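Long-range contacts in Pyrsv_gp04 (Pyrobaculum spherical virus, PDB 2VXZ), which is of unknown function but probably binds DNA as a viral transcriptional regulator: residues R12-I16 against R33-S37; C24-L29 against S115-P119; H101-I105 against I120-T124. All coordinates share one frame; numbering follows the deposited sequence. Where two conformers were deposited one is given.

Contact 1 (R12-I16 against R33-S37)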
# COMPACT_ATOMS: atom_id res chain seq x y z
N ARG A 12 -18.89 -11.30 -6.54
CA ARG A 12 -17.95 -10.51 -5.76
C ARG A 12 -16.57 -11.15 -5.66
O ARG A 12 -15.58 -10.45 -5.72
CB ARG A 12 -18.50 -10.25 -4.35
CG ARG A 12 -19.85 -9.52 -4.33
CD ARG A 12 -19.88 -8.30 -5.21
NE ARG A 12 -20.65 -7.21 -4.60
CZ ARG A 12 -20.41 -5.92 -4.80
NH1 ARG A 12 -19.44 -5.54 -5.61
NH2 ARG A 12 -21.14 -4.99 -4.20
N LEU A 13 -16.49 -12.47 -5.51
CA LEU A 13 -15.20 -13.15 -5.47
C LEU A 13 -14.46 -12.93 -6.78
O LEU A 13 -13.26 -12.64 -6.79
CB LEU A 13 -15.37 -14.64 -5.22
CG LEU A 13 -15.87 -15.03 -3.83
CD1 LEU A 13 -16.17 -16.51 -3.77
CD2 LEU A 13 -14.88 -14.63 -2.74
N ARG A 14 -15.19 -13.09 -7.88
CA ARG A 14 -14.67 -12.91 -9.24
C ARG A 14 -14.15 -11.48 -9.43
O ARG A 14 -13.05 -11.26 -9.95
CB ARG A 14 -15.84 -13.20 -10.20
CG ARG A 14 -15.57 -13.28 -11.66
CD ARG A 14 -16.85 -13.77 -12.38
NE ARG A 14 -16.95 -15.24 -12.45
CZ ARG A 14 -18.07 -15.91 -12.72
NH1 ARG A 14 -19.22 -15.28 -12.92
NH2 ARG A 14 -18.04 -17.24 -12.79
N ASP A 15 -14.93 -10.51 -8.97
CA ASP A 15 -14.55 -9.11 -9.05
C ASP A 15 -13.31 -8.76 -8.25
O ASP A 15 -12.48 -8.00 -8.73
CB ASP A 15 -15.71 -8.21 -8.63
CG ASP A 15 -16.88 -8.24 -9.62
OD1 ASP A 15 -16.76 -8.82 -10.73
OD2 ASP A 15 -17.92 -7.71 -9.27
N ILE A 16 -13.15 -9.33 -7.06
CA ILE A 16 -11.98 -9.04 -6.23
C ILE A 16 -10.73 -9.59 -6.93
O ILE A 16 -9.72 -8.90 -7.04
CB ILE A 16 -12.12 -9.64 -4.81
CG1 ILE A 16 -13.22 -8.91 -4.02
CG2 ILE A 16 -10.79 -9.52 -4.03
CD1 ILE A 16 -13.60 -9.61 -2.71
N ARG A 33 -13.62 0.47 -4.26
CA ARG A 33 -13.74 0.23 -5.68
C ARG A 33 -14.98 -0.56 -6.02
O ARG A 33 -15.61 -0.30 -7.04
CB ARG A 33 -12.50 -0.51 -6.21
CG ARG A 33 -11.28 0.37 -6.34
CD ARG A 33 -11.41 1.32 -7.50
NE ARG A 33 -10.25 2.19 -7.63
CZ ARG A 33 -9.12 1.87 -8.24
NH1 ARG A 33 -8.95 0.67 -8.79
NH2 ARG A 33 -8.14 2.75 -8.30
N LEU A 34 -15.32 -1.51 -5.15
CA LEU A 34 -16.42 -2.43 -5.41
C LEU A 34 -17.71 -2.09 -4.67
O LEU A 34 -18.71 -2.79 -4.83
CB LEU A 34 -15.98 -3.86 -5.08
CG LEU A 34 -14.77 -4.38 -5.85
CD1 LEU A 34 -14.51 -5.84 -5.56
CD2 LEU A 34 -14.95 -4.17 -7.34
N GLY A 35 -17.70 -1.02 -3.88
CA GLY A 35 -18.91 -0.60 -3.15
C GLY A 35 -19.36 -1.60 -2.10
O GLY A 35 -20.57 -1.77 -1.87
N LEU A 36 -18.39 -2.23 -1.45
CA LEU A 36 -18.65 -3.22 -0.40
C LEU A 36 -18.60 -2.60 0.98
O LEU A 36 -17.86 -1.65 1.19
CB LEU A 36 -17.60 -4.33 -0.45
CG LEU A 36 -17.71 -5.31 -1.63
CD1 LEU A 36 -16.44 -6.14 -1.79
CD2 LEU A 36 -18.95 -6.20 -1.48
N SER A 37 -19.37 -3.14 1.92
CA SER A 37 -19.15 -2.84 3.34
C SER A 37 -17.80 -3.41 3.81
O SER A 37 -17.23 -4.32 3.21
CB SER A 37 -20.24 -3.46 4.19
OG SER A 37 -20.40 -4.83 3.86
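Arg12 reaches from helix 7-20 to the carbonyl of Leu34, in the last turn of helix 27-34: its NH1 donates to Leu34 O at 3.0 Å with an N-H...O angle of 144°, and NH2 adds a weak second bond to the same oxygen at 3.3 Å. One oxygen shared by two nitrogens cannot lie straight ahead of both N-H bonds, and it also sits 21° out of the guanidinium plane. Over one face of that plane sits Leu36 CD2, 3.6 Å from Arg12 CZ and displaced toward the rim; the cation is thus met near its edge by one carbonyl, with a leucine methyl over a face. Bends at chi2 (-49°) and chi3 bring the guanidinium across, although the side chain sets out alongside the other segment and not at it. One turn further along helix 7-20, Ile16 CG1 meets Leu34 CD1 at 3.7 Å, the side chains crossing nearly at right angles. Outside the pair, Leu44 of helix 38-50 touches both Arg12 and Ile16. Gly35, with positive phi, leaves helical geometry in a Schellman motif, and Ser37 is the N-cap of the next helix; this turn is consistent with a helix-turn-helix unit packed against helix 7-20.

Contact 2 (C24-L29 against S115-P119)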
# COMPACT_ATOMS: atom_id res chain seq x y z
N CYS A 24 -1.41 -5.78 -6.00
CA CYS A 24 -1.92 -5.88 -4.63
C CYS A 24 -2.66 -4.62 -4.24
O CYS A 24 -2.32 -3.53 -4.67
CB CYS A 24 -0.79 -6.10 -3.64
SG CYS A 24 0.51 -7.12 -4.26
N LYS A 25 -3.66 -4.79 -3.39
CA LYS A 25 -4.46 -3.68 -2.93
C LYS A 25 -4.82 -3.87 -1.49
O LYS A 25 -4.93 -5.01 -1.02
CB LYS A 25 -5.74 -3.58 -3.77
CG LYS A 25 -5.43 -3.39 -5.25
CD LYS A 25 -6.67 -3.17 -6.07
CE LYS A 25 -6.33 -2.54 -7.41
NZ LYS A 25 -5.27 -3.28 -8.15
N THR A 26 -5.02 -2.77 -0.78
CA THR A 26 -5.53 -2.84 0.58
C THR A 26 -7.02 -3.18 0.55
O THR A 26 -7.71 -2.90 -0.43
CB THR A 26 -5.37 -1.52 1.33
OG1 THR A 26 -6.22 -0.51 0.74
CG2 THR A 26 -3.91 -1.06 1.28
N THR A 27 -7.51 -3.79 1.63
CA THR A 27 -8.93 -4.02 1.80
C THR A 27 -9.72 -2.71 1.66
O THR A 27 -10.80 -2.71 1.06
CB THR A 27 -9.22 -4.70 3.16
OG1 THR A 27 -8.46 -5.92 3.23
CG2 THR A 27 -10.70 -5.01 3.31
N SER A 28 -9.19 -1.60 2.17
CA SER A 28 -9.89 -0.32 2.02
C SER A 28 -10.10 0.08 0.56
O SER A 28 -11.16 0.59 0.21
CB SER A 28 -9.19 0.81 2.77
OG SER A 28 -7.84 0.91 2.38
N LEU A 29 -9.11 -0.16 -0.29
CA LEU A 29 -9.26 0.17 -1.70
C LEU A 29 -10.26 -0.77 -2.36
O LEU A 29 -11.11 -0.32 -3.14
CB LEU A 29 -7.92 0.12 -2.43
CG LEU A 29 -7.95 0.53 -3.90
CD1 LEU A 29 -8.56 1.92 -4.10
CD2 LEU A 29 -6.53 0.48 -4.49
N SER A 115 -2.24 5.40 -5.59
CA SER A 115 -3.71 5.40 -5.43
C SER A 115 -4.34 4.11 -5.96
O SER A 115 -5.48 3.78 -5.61
CB SER A 115 -4.35 6.61 -6.09
OG SER A 115 -4.21 6.53 -7.48
N SER A 116 -3.59 3.37 -6.78
CA SER A 116 -4.04 2.04 -7.23
C SER A 116 -3.76 0.93 -6.21
O SER A 116 -4.13 -0.23 -6.43
CB SER A 116 -3.43 1.70 -8.60
OG SER A 116 -2.03 1.47 -8.52
N ILE A 117 -3.12 1.28 -5.09
CA ILE A 117 -2.80 0.34 -4.00
C ILE A 117 -3.64 0.62 -2.74
O ILE A 117 -4.11 -0.29 -2.07
CB ILE A 117 -1.30 0.45 -3.58
CG1 ILE A 117 -0.37 0.22 -4.77
CG2 ILE A 117 -0.97 -0.54 -2.43
CD1 ILE A 117 1.11 0.59 -4.50
N ILE A 118 -3.78 1.90 -2.41
CA ILE A 118 -4.34 2.33 -1.14
C ILE A 118 -4.92 3.72 -1.33
O ILE A 118 -4.42 4.48 -2.16
CB ILE A 118 -3.25 2.35 -0.04
CG1 ILE A 118 -3.86 2.64 1.34
CG2 ILE A 118 -2.16 3.38 -0.39
CD1 ILE A 118 -2.93 2.26 2.49
N PRO A 119 -6.03 4.04 -0.64
CA PRO A 119 -6.46 5.44 -0.65
C PRO A 119 -5.36 6.37 -0.14
O PRO A 119 -4.82 6.15 0.95
CB PRO A 119 -7.67 5.42 0.29
CG PRO A 119 -8.22 4.03 0.13
CD PRO A 119 -6.97 3.19 0.10
O HOH W 1 -2.33 -2.47 -7.03
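Lys25 and Ile117 bring the two backbones within 4.5 Å, CA to CA, and one nearly straight bond joins them: Thr26 N donates to Ile117 O at 2.9 Å, with 170° at the hydrogen and the N-H almost in line with the C=O. It is the one direct backbone bond between the segments. Water 1 fills in at the other end, donating to Cys24 O at 2.6 Å and to Ser116 O while accepting from Lys25 NZ, whose main charged partner is Asp22. Among the side chains, Leu29 has CG anti to its own N (chi1 -177°), which carries CD2 onto the loop backbone, 3.2 Å from Ser116 O and 3.4 Å from Ile117 C. Thr26 CG2 packs on Ile118 CD1 at 3.7 Å, and Pro119 CD approaches Ser28 OG at 3.3 Å. The hydroxyls of Thr26 and Ser28 are hydrogen-bonded, OG1 to OG 2.7 Å. Cys24 is disulfide-bonded to Cys66 of strand 62-66. One backbone bond and one bridging water satisfy Ile117 O, Cys24 O and Ser116 O, with a leucine methyl against the loop peptides, a chemistry that fixes a loop without regular structure against the N-terminal sheet, where Lys25 bonds to Val65.

Contact 3 (H101-I105 against I120-T124); sequences HDLII and IAHRT
His101 is held at both nitrogens by the 120-124 loop. NE2 donates to Ile120 O at 2.6 Å, close to the ring plane and at 162°, while ND1 accepts from Arg123 NE at 3.1 Å and from NH2 at 3.3 Å. This pattern is consistent with a neutral ring protonated on NE2, and the three bonds should fix the ring's rotation. The side chain of His101 trails away from its own N (chi1 -174°), taking the ring over to the loop; ring and guanidinium stand 84° apart. Beneath the polar bonds lies the close-packed part: Ile120 CG1 sits 3.9 Å from His101 CD2, and Ile105 CG2 comes within 3.7 Å of Ile120 O. The outer side is looser and wetter. There the exposed Arg123 forms a salt bridge, NH2 to Asp102 OD1 at 3.0 Å, from the anti side of the oxygen and somewhat out of the carboxylate plane, and water 2 accepts from Arg123 NH1 and donates weakly to OD1. Leu131 of helix 125-139 touches His101 and Ile104, and Phe114 of helix 108-115 touches Ile104; the contact thus ties helix 97-106 to the loop joining those two helices.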
# COMPACT_ATOMS: atom_id res chain seq x y z
N HIS A 101 4.35 11.76 1.69
CA HIS A 101 2.97 11.91 1.23
C HIS A 101 2.84 13.10 0.28
O HIS A 101 2.23 13.00 -0.80
CB HIS A 101 1.98 12.06 2.38
CG HIS A 101 0.55 12.07 1.93
ND1 HIS A 101 -0.23 13.20 1.93
CD2 HIS A 101 -0.22 11.08 1.42
CE1 HIS A 101 -1.43 12.91 1.47
NE2 HIS A 101 -1.45 11.63 1.14
N ASP A 102 3.43 14.23 0.68
CA ASP A 102 3.33 15.43 -0.12
C ASP A 102 3.99 15.24 -1.48
O ASP A 102 3.44 15.67 -2.50
CB ASP A 102 3.95 16.62 0.59
CG ASP A 102 3.29 17.94 0.23
OD1 ASP A 102 2.06 18.08 0.43
OD2 ASP A 102 4.00 18.83 -0.24
N LEU A 103 5.16 14.59 -1.52
CA LEU A 103 5.82 14.36 -2.82
C LEU A 103 5.00 13.42 -3.71
O LEU A 103 4.94 13.61 -4.93
CB LEU A 103 7.24 13.80 -2.65
CG LEU A 103 8.27 14.77 -2.06
CD1 LEU A 103 9.52 14.02 -1.72
CD2 LEU A 103 8.56 15.92 -3.04
N ILE A 104 4.37 12.43 -3.10
CA ILE A 104 3.54 11.48 -3.86
C ILE A 104 2.34 12.17 -4.47
O ILE A 104 2.12 12.06 -5.66
CB ILE A 104 3.09 10.31 -2.99
CG1 ILE A 104 4.27 9.40 -2.67
CG2 ILE A 104 2.00 9.51 -3.66
CD1 ILE A 104 3.96 8.40 -1.54
N ILE A 105 1.57 12.91 -3.69
CA ILE A 105 0.31 13.47 -4.22
C ILE A 105 0.55 14.59 -5.25
O ILE A 105 -0.33 14.84 -6.09
CB ILE A 105 -0.68 13.94 -3.12
CG1 ILE A 105 -0.09 15.06 -2.27
CG2 ILE A 105 -1.16 12.74 -2.30
CD1 ILE A 105 -1.02 15.57 -1.19
N ILE A 120 -4.99 7.36 -0.95
CA ILE A 120 -3.84 8.22 -0.67
C ILE A 120 -4.15 9.73 -0.72
O ILE A 120 -3.31 10.54 -0.30
CB ILE A 120 -2.67 7.87 -1.67
CG1 ILE A 120 -1.29 8.28 -1.14
CG2 ILE A 120 -2.94 8.49 -3.03
CD1 ILE A 120 -0.49 7.16 -0.56
N ALA A 121 -5.33 10.11 -1.19
CA ALA A 121 -5.63 11.53 -1.49
C ALA A 121 -5.42 12.44 -0.29
O ALA A 121 -4.90 13.55 -0.44
CB ALA A 121 -7.06 11.68 -2.01
N HIS A 122 -5.82 11.96 0.89
CA HIS A 122 -5.84 12.77 2.10
C HIS A 122 -4.77 12.28 3.08
O HIS A 122 -4.49 11.08 3.16
CB HIS A 122 -7.23 12.71 2.73
CG HIS A 122 -8.31 13.24 1.84
ND1 HIS A 122 -8.36 14.56 1.46
CD2 HIS A 122 -9.35 12.63 1.23
CE1 HIS A 122 -9.40 14.75 0.66
NE2 HIS A 122 -10.01 13.59 0.51
N ARG A 123 -4.16 13.22 3.79
CA ARG A 123 -3.11 12.89 4.76
C ARG A 123 -3.76 12.44 6.07
O ARG A 123 -4.06 13.24 6.95
CB ARG A 123 -2.19 14.07 4.99
CG ARG A 123 -0.97 13.74 5.85
CD ARG A 123 0.08 14.84 5.71
NE ARG A 123 0.36 15.03 4.30
CZ ARG A 123 0.89 16.11 3.76
NH1 ARG A 123 1.29 17.11 4.52
NH2 ARG A 123 1.05 16.17 2.45
N THR A 124 -4.00 11.14 6.15
CA THR A 124 -4.63 10.56 7.31
C THR A 124 -3.59 9.85 8.16
O THR A 124 -2.48 9.56 7.70
CB THR A 124 -5.70 9.55 6.90
OG1 THR A 124 -5.07 8.48 6.20
CG2 THR A 124 -6.77 10.22 6.03
O HOH W 2 2.04 19.50 2.75

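From the N terminus, contact 1 closes first, bringing the end of helix 27-34 back against helix 7-20, with strand 25-26 in the intervening chain. Contact 2 opens inside that loop, at 24-29, and closes 86 residues later at 115-119, so contacts 1 and 2 cross; they also touch, Arg33 NH2 lying 3.9 Å from Ser115 O. Contact 3 opens at 101-105 before contact 2 has closed and ends at 120-124, hence these two cross as well, meeting where Ser115 CB is 3.9 Å from Ile120 CG2. Contacts 1 and 3 are in series, their centres about 25 Å apart. Contact 2 therefore bridges the N-terminal helices and sheet to the C-terminal helices.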